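Local coordinates for hypothetical protein RBSTP0775 (Geobacillus stearothermophilus, PDB 1RZ3), which is of unknown function but probably acts as an ATP-binding kinase of the phosphoribulokinase/uridine kinase family, with a P-loop NTPase fold, at residues Asp145-Asp151 and Ala193-Asp198; Gly21-Leu25 and Gln96-His101; Asp59-Arg65 and Phe107-Asp113. One frame throughout, in Å; residues are numbered along the deposited sequence.

Contact 1: Asp145-Asp151 and Ala193-Asp198; sequences DFVVYLD and ADVVFD
The Phe146 ring leans aslant against Asp194 and Val195: Phe146 CD1 lies 3.7 Å from Asp194 CB and Phe146 CZ 3.7 Å from Val195 CG2. The ring and the Asp194 carboxylate lie nearly parallel, their planes 12° apart. At the other end of the pairing Leu150 CD1 comes within 3.3 Å of Phe197 CD2, aslant to the ring, while the Tyr149 ring has Asp151 OD1 in plane at its edge. With its CG anti to the backbone N (chi1 177°), Phe146 swings its ring across to the segment 193-198. A serine in its place would probably leave Val195 CG2 and Asp194 CB without their apolar neighbour and open a gap between the sheet and helix 3-15, whose Ile14 also touches the ring.

Strands 146-150 and 195-197 pair in parallel. Val195 O accepts from Tyr149 N at 2.9 Å, Tyr149 O from Phe197 N, and Phe197 O from Asp151 N. Val148 and Phe197 pack on the face that helix 3-15 covers; on the other, Tyr149 CB rests 3.5 Å from Ala193 CB, near Pro189 and Ile190 of helix 189-192.

The pairing begins with a side chain: Asp194 OD2 takes the N-H of Val147 N at 2.7 Å through its anti lone pair, while Val147 O receives both Asp194 N and Val195 N. A carboxylate thus stands in for a strand carbonyl where the edge strand starts. At the other end Asp151 OD2 and Asp198 OD2, 3.7 Å apart, bring like charges together, which probably disfavours closer approach there.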
loop_
_atom_site.group_PDB
_atom_site.type_symbol
_atom_site.label_atom_id
_atom_site.label_comp_id
_atom_site.label_asym_id
_atom_site.label_seq_id
_atom_site.Cartn_x
_atom_site.Cartn_y
_atom_site.Cartn_z
ATOM N N ASP A 145 -0.502 -4.757 -11.103
ATOM C CA ASP A 145 -1.161 -4.781 -12.405
ATOM C C ASP A 145 -1.975 -3.513 -12.576
ATOM O O ASP A 145 -2.225 -3.064 -13.690
ATOM C CB ASP A 145 -2.113 -5.973 -12.518
ATOM C CG ASP A 145 -1.385 -7.287 -12.571
ATOM O OD1 ASP A 145 -0.614 -7.487 -13.533
ATOM O OD2 ASP A 145 -1.579 -8.110 -11.653
ATOM N N PHE A 146 -2.382 -2.933 -11.456
ATOM C CA PHE A 146 -3.225 -1.748 -11.488
ATOM C C PHE A 146 -2.997 -0.952 -10.216
ATOM O O PHE A 146 -3.020 -1.511 -9.120
ATOM C CB PHE A 146 -4.682 -2.205 -11.567
ATOM C CG PHE A 146 -5.686 -1.085 -11.548
ATOM C CD1 PHE A 146 -5.946 -0.342 -12.698
ATOM C CD2 PHE A 146 -6.399 -0.799 -10.391
ATOM C CE1 PHE A 146 -6.902 0.667 -12.694
ATOM C CE2 PHE A 146 -7.360 0.211 -10.376
ATOM C CZ PHE A 146 -7.612 0.945 -11.533
ATOM N N VAL A 147 -2.771 0.349 -10.360
ATOM C CA VAL A 147 -2.552 1.197 -9.196
ATOM C C VAL A 147 -3.462 2.410 -9.241
ATOM O O VAL A 147 -3.567 3.087 -10.270
ATOM C CB VAL A 147 -1.093 1.702 -9.110
ATOM C CG1 VAL A 147 -0.946 2.673 -7.931
ATOM C CG2 VAL A 147 -0.138 0.522 -8.936
ATOM N N VAL A 148 -4.132 2.661 -8.122
ATOM C CA VAL A 148 -5.005 3.820 -7.983
ATOM C C VAL A 148 -4.268 4.759 -7.042
ATOM O O VAL A 148 -3.804 4.330 -5.989
ATOM C CB VAL A 148 -6.343 3.478 -7.298
ATOM C CG1 VAL A 148 -7.222 4.729 -7.229
ATOM C CG2 VAL A 148 -7.047 2.371 -8.031
ATOM N N TYR A 149 -4.130 6.025 -7.418
ATOM C CA TYR A 149 -3.476 6.970 -6.523
ATOM C C TYR A 149 -4.595 7.811 -5.929
ATOM O O TYR A 149 -5.386 8.404 -6.661
ATOM C CB TYR A 149 -2.492 7.880 -7.264
ATOM C CG TYR A 149 -1.812 8.866 -6.331
ATOM C CD1 TYR A 149 -0.664 8.512 -5.630
ATOM C CD2 TYR A 149 -2.351 10.137 -6.116
ATOM C CE1 TYR A 149 -0.062 9.400 -4.732
ATOM C CE2 TYR A 149 -1.760 11.033 -5.222
ATOM C CZ TYR A 149 -0.617 10.657 -4.534
ATOM O OH TYR A 149 -0.021 11.537 -3.658
ATOM N N LEU A 150 -4.663 7.842 -4.605
ATOM C CA LEU A 150 -5.689 8.597 -3.895
ATOM C C LEU A 150 -5.173 10.010 -3.671
ATOM O O LEU A 150 -4.368 10.241 -2.775
ATOM C CB LEU A 150 -5.971 7.930 -2.546
ATOM C CG LEU A 150 -7.422 7.895 -2.077
ATOM C CD1 LEU A 150 -8.250 7.173 -3.130
ATOM C CD2 LEU A 150 -7.529 7.186 -0.735
ATOM N N ASP A 151 -5.635 10.953 -4.484
ATOM C CA ASP A 151 -5.184 12.334 -4.371
ATOM C C ASP A 151 -6.058 13.155 -3.426
ATOM O O ASP A 151 -7.258 13.315 -3.650
ATOM C CB ASP A 151 -5.142 12.975 -5.758
ATOM C CG ASP A 151 -4.425 14.308 -5.763
ATOM O OD1 ASP A 151 -3.552 14.515 -4.893
ATOM O OD2 ASP A 151 -4.722 15.141 -6.645
ATOM N N ALA A 193 0.252 6.525 -11.847
ATOM C CA ALA A 193 -0.976 5.807 -11.528
ATOM C C ALA A 193 -1.849 5.463 -12.731
ATOM O O ALA A 193 -1.932 6.219 -13.700
ATOM C CB ALA A 193 -1.797 6.608 -10.496
ATOM N N ASP A 194 -2.506 4.310 -12.665
ATOM C CA ASP A 194 -3.395 3.900 -13.740
ATOM C C ASP A 194 -4.675 4.724 -13.650
ATOM O O ASP A 194 -5.268 5.094 -14.665
ATOM C CB ASP A 194 -3.670 2.403 -13.625
ATOM C CG ASP A 194 -2.410 1.589 -13.818
ATOM O OD1 ASP A 194 -1.847 1.657 -14.933
ATOM O OD2 ASP A 194 -1.962 0.917 -12.864
ATOM N N VAL A 195 -5.077 5.029 -12.421
ATOM C CA VAL A 195 -6.261 5.839 -12.167
ATOM C C VAL A 195 -5.965 6.731 -10.966
ATOM O O VAL A 195 -5.288 6.314 -10.021
ATOM C CB VAL A 195 -7.507 4.973 -11.839
ATOM C CG1 VAL A 195 -8.631 5.856 -11.281
ATOM C CG2 VAL A 195 -7.997 4.263 -13.096
ATOM N N VAL A 196 -6.452 7.964 -11.020
ATOM C CA VAL A 196 -6.266 8.904 -9.924
ATOM C C VAL A 196 -7.643 9.176 -9.339
ATOM O O VAL A 196 -8.520 9.713 -10.018
ATOM C CB VAL A 196 -5.650 10.233 -10.400
ATOM C CG1 VAL A 196 -5.595 11.228 -9.232
ATOM C CG2 VAL A 196 -4.255 9.986 -10.949
ATOM N N PHE A 197 -7.825 8.770 -8.088
ATOM C CA PHE A 197 -9.079 8.949 -7.370
ATOM C C PHE A 197 -8.941 10.309 -6.694
ATOM O O PHE A 197 -8.238 10.443 -5.691
ATOM C CB PHE A 197 -9.227 7.844 -6.317
ATOM C CG PHE A 197 -10.643 7.607 -5.862
ATOM C CD1 PHE A 197 -11.554 6.959 -6.691
ATOM C CD2 PHE A 197 -11.058 8.008 -4.594
ATOM C CE1 PHE A 197 -12.861 6.708 -6.261
ATOM C CE2 PHE A 197 -12.364 7.763 -4.154
ATOM C CZ PHE A 197 -13.265 7.111 -4.991
ATOM N N ASP A 198 -9.598 11.319 -7.257
ATOM C CA ASP A 198 -9.518 12.670 -6.715
ATOM C C ASP A 198 -10.628 12.978 -5.713
ATOM O O ASP A 198 -10.296 13.237 -4.536
ATOM C CB ASP A 198 -9.552 13.687 -7.860
ATOM C CG ASP A 198 -9.174 15.083 -7.408
ATOM O OD1 ASP A 198 -9.889 15.645 -6.551
ATOM O OD2 ASP A 198 -8.158 15.613 -7.906
#

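Contact 2: Gly21-Leu25 and Gln96-His101; sequences GRLVL and QLKASH
Arg22 reaches to the turn that follows helix 86-94 and spends its guanidinium on backbone carbonyls. NH1 gives one N-H to Leu97 O at 2.8 Å and another to Ser100 O, also at 2.8 Å; NH2 shares that Ser100 O in an end-on grip by two nitrogens on one atom. Both oxygens lie close to the guanidinium plane, although NH1 stands well above the carbonyl plane of Leu97 and NH2 above that of Ser100. The chain is extended from CG to NE, and Lys98 O sits over one guanidinium face. Ser123 O takes a further bond from NH2, so the flat group is fixed in rotation by three carbonyls.

Lys98 points its CB away but folds back, bent at chi2 (-65°) and chi4 (-60°), so that CE lies 3.1 Å from Arg22 O and NZ 3.4 Å from Val24 CG2. Its ammonium forms a salt bridge with Asp145. A water bridges Lys98 O to Arg22 N, at 2.8 Å and 2.9 Å respectively.

Val24 supplies the apolar part, its CG1 touching Leu97 CD1 at 3.7 Å with the two side chains crossing at about a right angle. Leu97 also packs on Ile130 of strand 127-132. The contact ties the turn before strand 102-109 to the beginning of strand 23-29, the central strand of the parallel sheet, which leads into a probable Walker A loop of a P-loop kinase fold.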
loop_
_atom_site.group_PDB
_atom_site.type_symbol
_atom_site.label_atom_id
_atom_site.label_comp_id
_atom_site.label_asym_id
_atom_site.label_seq_id
_atom_site.Cartn_x
_atom_site.Cartn_y
_atom_site.Cartn_z
ATOM N N GLY A 21 -4.508 -14.769 -14.301
ATOM C CA GLY A 21 -4.090 -15.292 -13.016
ATOM C C GLY A 21 -4.527 -14.280 -11.973
ATOM O O GLY A 21 -5.522 -13.587 -12.175
ATOM N N ARG A 22 -3.797 -14.178 -10.870
ATOM C CA ARG A 22 -4.155 -13.232 -9.821
ATOM C C ARG A 22 -3.931 -11.809 -10.315
ATOM O O ARG A 22 -2.953 -11.532 -11.014
ATOM C CB ARG A 22 -3.295 -13.455 -8.573
ATOM C CG ARG A 22 -3.468 -14.796 -7.897
ATOM C CD ARG A 22 -2.467 -14.953 -6.770
ATOM N NE ARG A 22 -2.551 -16.265 -6.136
ATOM C CZ ARG A 22 -1.588 -16.790 -5.387
ATOM N NH1 ARG A 22 -0.468 -16.111 -5.179
ATOM N NH2 ARG A 22 -1.733 -18.001 -4.860
ATOM N N LEU A 23 -4.842 -10.914 -9.964
ATOM C CA LEU A 23 -4.710 -9.514 -10.343
ATOM C C LEU A 23 -4.223 -8.771 -9.098
ATOM O O LEU A 23 -4.869 -8.815 -8.052
ATOM C CB LEU A 23 -6.060 -8.957 -10.797
ATOM C CG LEU A 23 -6.070 -7.524 -11.342
ATOM C CD1 LEU A 23 -5.192 -7.436 -12.589
ATOM C CD2 LEU A 23 -7.496 -7.122 -11.670
ATOM N N VAL A 24 -3.075 -8.109 -9.204
ATOM C CA VAL A 24 -2.520 -7.370 -8.076
ATOM C C VAL A 24 -2.848 -5.880 -8.192
ATOM O O VAL A 24 -2.423 -5.210 -9.133
ATOM C CB VAL A 24 -0.991 -7.583 -7.989
ATOM C CG1 VAL A 24 -0.417 -6.830 -6.805
ATOM C CG2 VAL A 24 -0.694 -9.079 -7.868
ATOM N N LEU A 25 -3.608 -5.379 -7.223
ATOM C CA LEU A 25 -4.045 -3.988 -7.203
ATOM C C LEU A 25 -3.328 -3.210 -6.114
ATOM O O LEU A 25 -2.998 -3.751 -5.063
ATOM C CB LEU A 25 -5.545 -3.916 -6.927
ATOM C CG LEU A 25 -6.441 -4.925 -7.645
ATOM C CD1 LEU A 25 -7.827 -4.931 -6.997
ATOM C CD2 LEU A 25 -6.524 -4.570 -9.121
ATOM N N GLN A 96 6.394 -12.535 -4.463
ATOM C CA GLN A 96 5.603 -13.733 -4.177
ATOM C C GLN A 96 4.100 -13.630 -4.449
ATOM O O GLN A 96 3.393 -14.638 -4.422
ATOM C CB GLN A 96 5.789 -14.119 -2.706
ATOM C CG GLN A 96 7.235 -14.219 -2.264
ATOM C CD GLN A 96 7.980 -15.311 -2.991
ATOM O OE1 GLN A 96 7.576 -16.474 -2.963
ATOM N NE2 GLN A 96 9.073 -14.948 -3.652
ATOM N N LEU A 97 3.607 -12.424 -4.706
ATOM C CA LEU A 97 2.173 -12.233 -4.922
ATOM C C LEU A 97 1.527 -13.063 -6.027
ATOM O O LEU A 97 0.397 -13.530 -5.880
ATOM C CB LEU A 97 1.875 -10.752 -5.167
ATOM C CG LEU A 97 2.246 -9.807 -4.020
ATOM C CD1 LEU A 97 1.916 -8.380 -4.418
ATOM C CD2 LEU A 97 1.503 -10.195 -2.756
ATOM N N LYS A 98 2.237 -13.261 -7.130
ATOM C CA LYS A 98 1.669 -14.007 -8.242
ATOM C C LYS A 98 1.539 -15.517 -8.096
ATOM O O LYS A 98 0.574 -16.097 -8.600
ATOM C CB LYS A 98 2.446 -13.707 -9.529
ATOM C CG LYS A 98 1.966 -12.474 -10.276
ATOM C CD LYS A 98 0.544 -12.672 -10.789
ATOM C CE LYS A 98 0.098 -11.515 -11.666
ATOM N NZ LYS A 98 0.114 -10.223 -10.947
ATOM N N ALA A 99 2.472 -16.165 -7.410
ATOM C CA ALA A 99 2.394 -17.619 -7.320
ATOM C C ALA A 99 2.421 -18.294 -5.956
ATOM O O ALA A 99 2.062 -19.464 -5.856
ATOM C CB ALA A 99 3.478 -18.234 -8.206
ATOM N N SER A 100 2.840 -17.592 -4.907
ATOM C CA SER A 100 2.900 -18.220 -3.590
ATOM C C SER A 100 1.537 -18.616 -3.038
ATOM O O SER A 100 0.541 -17.922 -3.241
ATOM C CB SER A 100 3.611 -17.308 -2.587
ATOM O OG SER A 100 5.002 -17.242 -2.870
ATOM N N HIS A 101 1.499 -19.741 -2.329
ATOM C CA HIS A 101 0.254 -20.228 -1.747
ATOM C C HIS A 101 -0.094 -19.438 -0.486
ATOM O O HIS A 101 -1.251 -19.099 -0.236
ATOM C CB HIS A 101 0.393 -21.710 -1.392
ATOM C CG HIS A 101 -0.864 -22.321 -0.858
ATOM N ND1 HIS A 101 -1.947 -22.619 -1.659
ATOM C CD2 HIS A 101 -1.209 -22.696 0.396
ATOM C CE1 HIS A 101 -2.902 -23.155 -0.920
ATOM N NE2 HIS A 101 -2.480 -23.213 0.330
HETATM O O HOH W 1 -1.285 -15.611 -10.581
#

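Contact 3: Asp59-Arg65 and Phe107-Asp113; sequences DDHIVER and FYDHETD
Arg65 binds the Asp113 carboxylate with its backbone N-H and not with its guanidinium. Asp113 OD1 accepts from Arg65 N at 2.9 Å in an almost straight bond (175°), on the syn side of the carboxylate, and from Tyr108 OH at 2.5 Å, on the anti side. The guanidinium meanwhile passes with one face over Asp113 CB, so none of its N-H groups aims at the acid; Arg65 NH2 instead binds His110 O at 3.1 Å, and a water links NE to that same carbonyl.

Tyr108, its CG anti to the backbone N (chi1 -174°), sends its ring obliquely against Ile62, whose CG1 is 3.5 Å from Tyr108 CD2, and on to Glu64 CA; Val63 O stands over one ring face. Tyr108 N bonds Asp60 O at 2.7 Å. Farther along, His61 and Phe107 form a T-shaped (edge-to-face) pair, centroids 4.7 Å apart, the histidine edge directed at the phenylalanine face.

Arg68 also bonds Tyr108 OH. The Asp113 carboxylate, held by two donors on one oxygen with the cation of Arg65 nearby, is likely to stay ionised. Its bond to Arg65 N ties the hairpin turn between strands 102-109 and 114-121 to the chain entering helix 65-68.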
loop_
_atom_site.group_PDB
_atom_site.type_symbol
_atom_site.label_atom_id
_atom_site.label_comp_id
_atom_site.label_asym_id
_atom_site.label_seq_id
_atom_site.Cartn_x
_atom_site.Cartn_y
_atom_site.Cartn_z
ATOM N N ASP A 59 1.234 -0.440 6.440
ATOM C CA ASP A 59 1.599 0.060 7.766
ATOM C C ASP A 59 1.803 -1.101 8.741
ATOM O O ASP A 59 2.384 -0.921 9.811
ATOM C CB ASP A 59 0.537 1.012 8.315
ATOM C CG ASP A 59 0.509 2.336 7.578
ATOM O OD1 ASP A 59 1.599 2.857 7.250
ATOM O OD2 ASP A 59 -0.599 2.862 7.334
ATOM N N ASP A 60 1.316 -2.285 8.374
ATOM C CA ASP A 60 1.487 -3.473 9.215
ATOM C C ASP A 60 2.919 -3.984 9.091
ATOM O O ASP A 60 3.405 -4.718 9.956
ATOM C CB ASP A 60 0.591 -4.639 8.757
ATOM C CG ASP A 60 -0.882 -4.429 9.058
ATOM O OD1 ASP A 60 -1.207 -3.752 10.050
ATOM O OD2 ASP A 60 -1.716 -4.977 8.304
ATOM N N HIS A 61 3.601 -3.597 8.019
ATOM C CA HIS A 61 4.932 -4.141 7.782
ATOM C C HIS A 61 6.130 -3.212 7.885
ATOM O O HIS A 61 7.080 -3.320 7.105
ATOM C CB HIS A 61 4.920 -4.842 6.425
ATOM C CG HIS A 61 3.753 -5.763 6.249
ATOM N ND1 HIS A 61 3.578 -6.893 7.020
ATOM C CD2 HIS A 61 2.667 -5.686 5.444
ATOM C CE1 HIS A 61 2.433 -7.470 6.698
ATOM N NE2 HIS A 61 1.860 -6.757 5.745
ATOM N N ILE A 62 6.089 -2.313 8.858
ATOM C CA ILE A 62 7.186 -1.384 9.078
ATOM C C ILE A 62 8.119 -1.948 10.150
ATOM O O ILE A 62 7.773 -2.911 10.848
ATOM C CB ILE A 62 6.666 -0.008 9.532
ATOM C CG1 ILE A 62 5.860 -0.150 10.826
ATOM C CG2 ILE A 62 5.814 0.608 8.433
ATOM C CD1 ILE A 62 5.448 1.165 11.434
ATOM N N VAL A 63 9.300 -1.350 10.266
ATOM C CA VAL A 63 10.290 -1.776 11.246
ATOM C C VAL A 63 10.032 -1.158 12.618
ATOM O O VAL A 63 9.203 -0.264 12.760
ATOM C CB VAL A 63 11.711 -1.395 10.789
ATOM C CG1 VAL A 63 12.018 -2.060 9.453
ATOM C CG2 VAL A 63 11.832 0.123 10.667
ATOM N N GLU A 64 10.752 -1.646 13.624
ATOM C CA GLU A 64 10.622 -1.157 14.996
ATOM C C GLU A 64 11.047 0.312 15.100
ATOM O O GLU A 64 11.815 0.801 14.270
ATOM C CB GLU A 64 11.493 -2.007 15.924
ATOM C CG GLU A 64 12.950 -2.032 15.498
ATOM C CD GLU A 64 13.769 -3.071 16.233
ATOM O OE1 GLU A 64 13.916 -2.956 17.469
ATOM O OE2 GLU A 64 14.269 -4.004 15.568
ATOM N N ARG A 65 10.554 1.000 16.127
ATOM C CA ARG A 65 10.878 2.412 16.342
ATOM C C ARG A 65 12.383 2.668 16.316
ATOM O O ARG A 65 12.855 3.607 15.675
ATOM C CB ARG A 65 10.323 2.890 17.688
ATOM C CG ARG A 65 8.809 2.886 17.792
ATOM C CD ARG A 65 8.355 3.223 19.209
ATOM N NE ARG A 65 6.912 3.071 19.368
ATOM C CZ ARG A 65 6.269 3.148 20.530
ATOM N NH1 ARG A 65 6.937 3.377 21.654
ATOM N NH2 ARG A 65 4.951 2.992 20.570
ATOM N N PHE A 107 4.153 -8.972 11.566
ATOM C CA PHE A 107 3.169 -7.903 11.617
ATOM C C PHE A 107 3.501 -6.980 12.782
ATOM O O PHE A 107 3.640 -7.429 13.918
ATOM C CB PHE A 107 1.764 -8.489 11.762
ATOM C CG PHE A 107 1.166 -8.947 10.454
ATOM C CD1 PHE A 107 0.258 -8.144 9.774
ATOM C CD2 PHE A 107 1.533 -10.167 9.894
ATOM C CE1 PHE A 107 -0.283 -8.546 8.549
ATOM C CE2 PHE A 107 1.001 -10.580 8.672
ATOM C CZ PHE A 107 0.088 -9.763 7.997
ATOM N N TYR A 108 3.633 -5.691 12.490
ATOM C CA TYR A 108 3.985 -4.708 13.506
ATOM C C TYR A 108 2.836 -4.237 14.391
ATOM O O TYR A 108 1.767 -3.863 13.905
ATOM C CB TYR A 108 4.622 -3.487 12.843
ATOM C CG TYR A 108 5.157 -2.472 13.822
ATOM C CD1 TYR A 108 6.232 -2.781 14.652
ATOM C CD2 TYR A 108 4.603 -1.194 13.903
ATOM C CE1 TYR A 108 6.749 -1.842 15.538
ATOM C CE2 TYR A 108 5.112 -0.243 14.791
ATOM C CZ TYR A 108 6.186 -0.577 15.602
ATOM O OH TYR A 108 6.712 0.353 16.467
ATOM N N ASP A 109 3.077 -4.254 15.699
ATOM C CA ASP A 109 2.099 -3.793 16.676
ATOM C C ASP A 109 2.598 -2.422 17.116
ATOM O O ASP A 109 3.583 -2.318 17.847
ATOM C CB ASP A 109 2.041 -4.734 17.882
ATOM C CG ASP A 109 0.883 -4.414 18.812
ATOM O OD1 ASP A 109 0.757 -3.244 19.233
ATOM O OD2 ASP A 109 0.095 -5.334 19.123
ATOM N N HIS A 110 1.921 -1.380 16.648
ATOM C CA HIS A 110 2.281 0.004 16.947
ATOM C C HIS A 110 2.298 0.345 18.439
ATOM O O HIS A 110 3.143 1.120 18.894
ATOM C CB HIS A 110 1.322 0.943 16.211
ATOM C CG HIS A 110 1.281 0.721 14.730
ATOM N ND1 HIS A 110 2.315 1.082 13.892
ATOM C CD2 HIS A 110 0.345 0.142 13.940
ATOM C CE1 HIS A 110 2.018 0.734 12.653
ATOM N NE2 HIS A 110 0.829 0.160 12.654
ATOM N N GLU A 111 1.372 -0.233 19.196
ATOM C CA GLU A 111 1.287 0.029 20.631
ATOM C C GLU A 111 2.458 -0.548 21.423
ATOM O O GLU A 111 3.061 0.145 22.240
ATOM C CB GLU A 111 -0.021 -0.531 21.193
ATOM C CG GLU A 111 -1.273 0.069 20.573
ATOM C CD GLU A 111 -2.548 -0.521 21.149
ATOM O OE1 GLU A 111 -2.741 -1.751 21.030
ATOM O OE2 GLU A 111 -3.358 0.245 21.721
ATOM N N THR A 112 2.779 -1.813 21.178
ATOM C CA THR A 112 3.864 -2.480 21.893
ATOM C C THR A 112 5.216 -2.399 21.193
ATOM O O THR A 112 6.218 -2.877 21.721
ATOM C CB THR A 112 3.539 -3.968 22.113
ATOM O OG1 THR A 112 3.429 -4.624 20.842
ATOM C CG2 THR A 112 2.228 -4.123 22.872
ATOM N N ASP A 113 5.244 -1.796 20.008
ATOM C CA ASP A 113 6.478 -1.674 19.237
ATOM C C ASP A 113 7.177 -3.028 19.114
ATOM O O ASP A 113 8.383 -3.145 19.316
ATOM C CB ASP A 113 7.411 -0.639 19.881
ATOM C CG ASP A 113 8.719 -0.472 19.119
ATOM O OD1 ASP A 113 8.686 -0.373 17.872
ATOM O OD2 ASP A 113 9.785 -0.431 19.771
HETATM O O HOH W 2 -0.075 -5.293 12.309
HETATM O O HOH W 3 -1.484 -1.193 10.572
HETATM O O HOH W 4 5.074 3.099 17.511
#

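Overall arrangement
Contacts 1 and 2 share the parallel sheet: strand 146-150 lies between strand 23-29 and the edge strand 195-197. Their centres are 19 Å apart, yet they meet at Asp145, whose backbone pairs with Val24. Contact 3 stands apart, its centre about 26 Å from that of contact 1 and 25 Å from that of contact 2, joining the loop after strand 53-57 to the two-stranded antiparallel hairpin. The segments of contacts 2 and 3 alternate along the chain, and both contacts close before contact 1 opens. The hairpin is thereby fastened at both ends of strand 102-109, while contact 1 adds the outermost strand on one side of the parallel sheet of the P-loop NTPase-like fold.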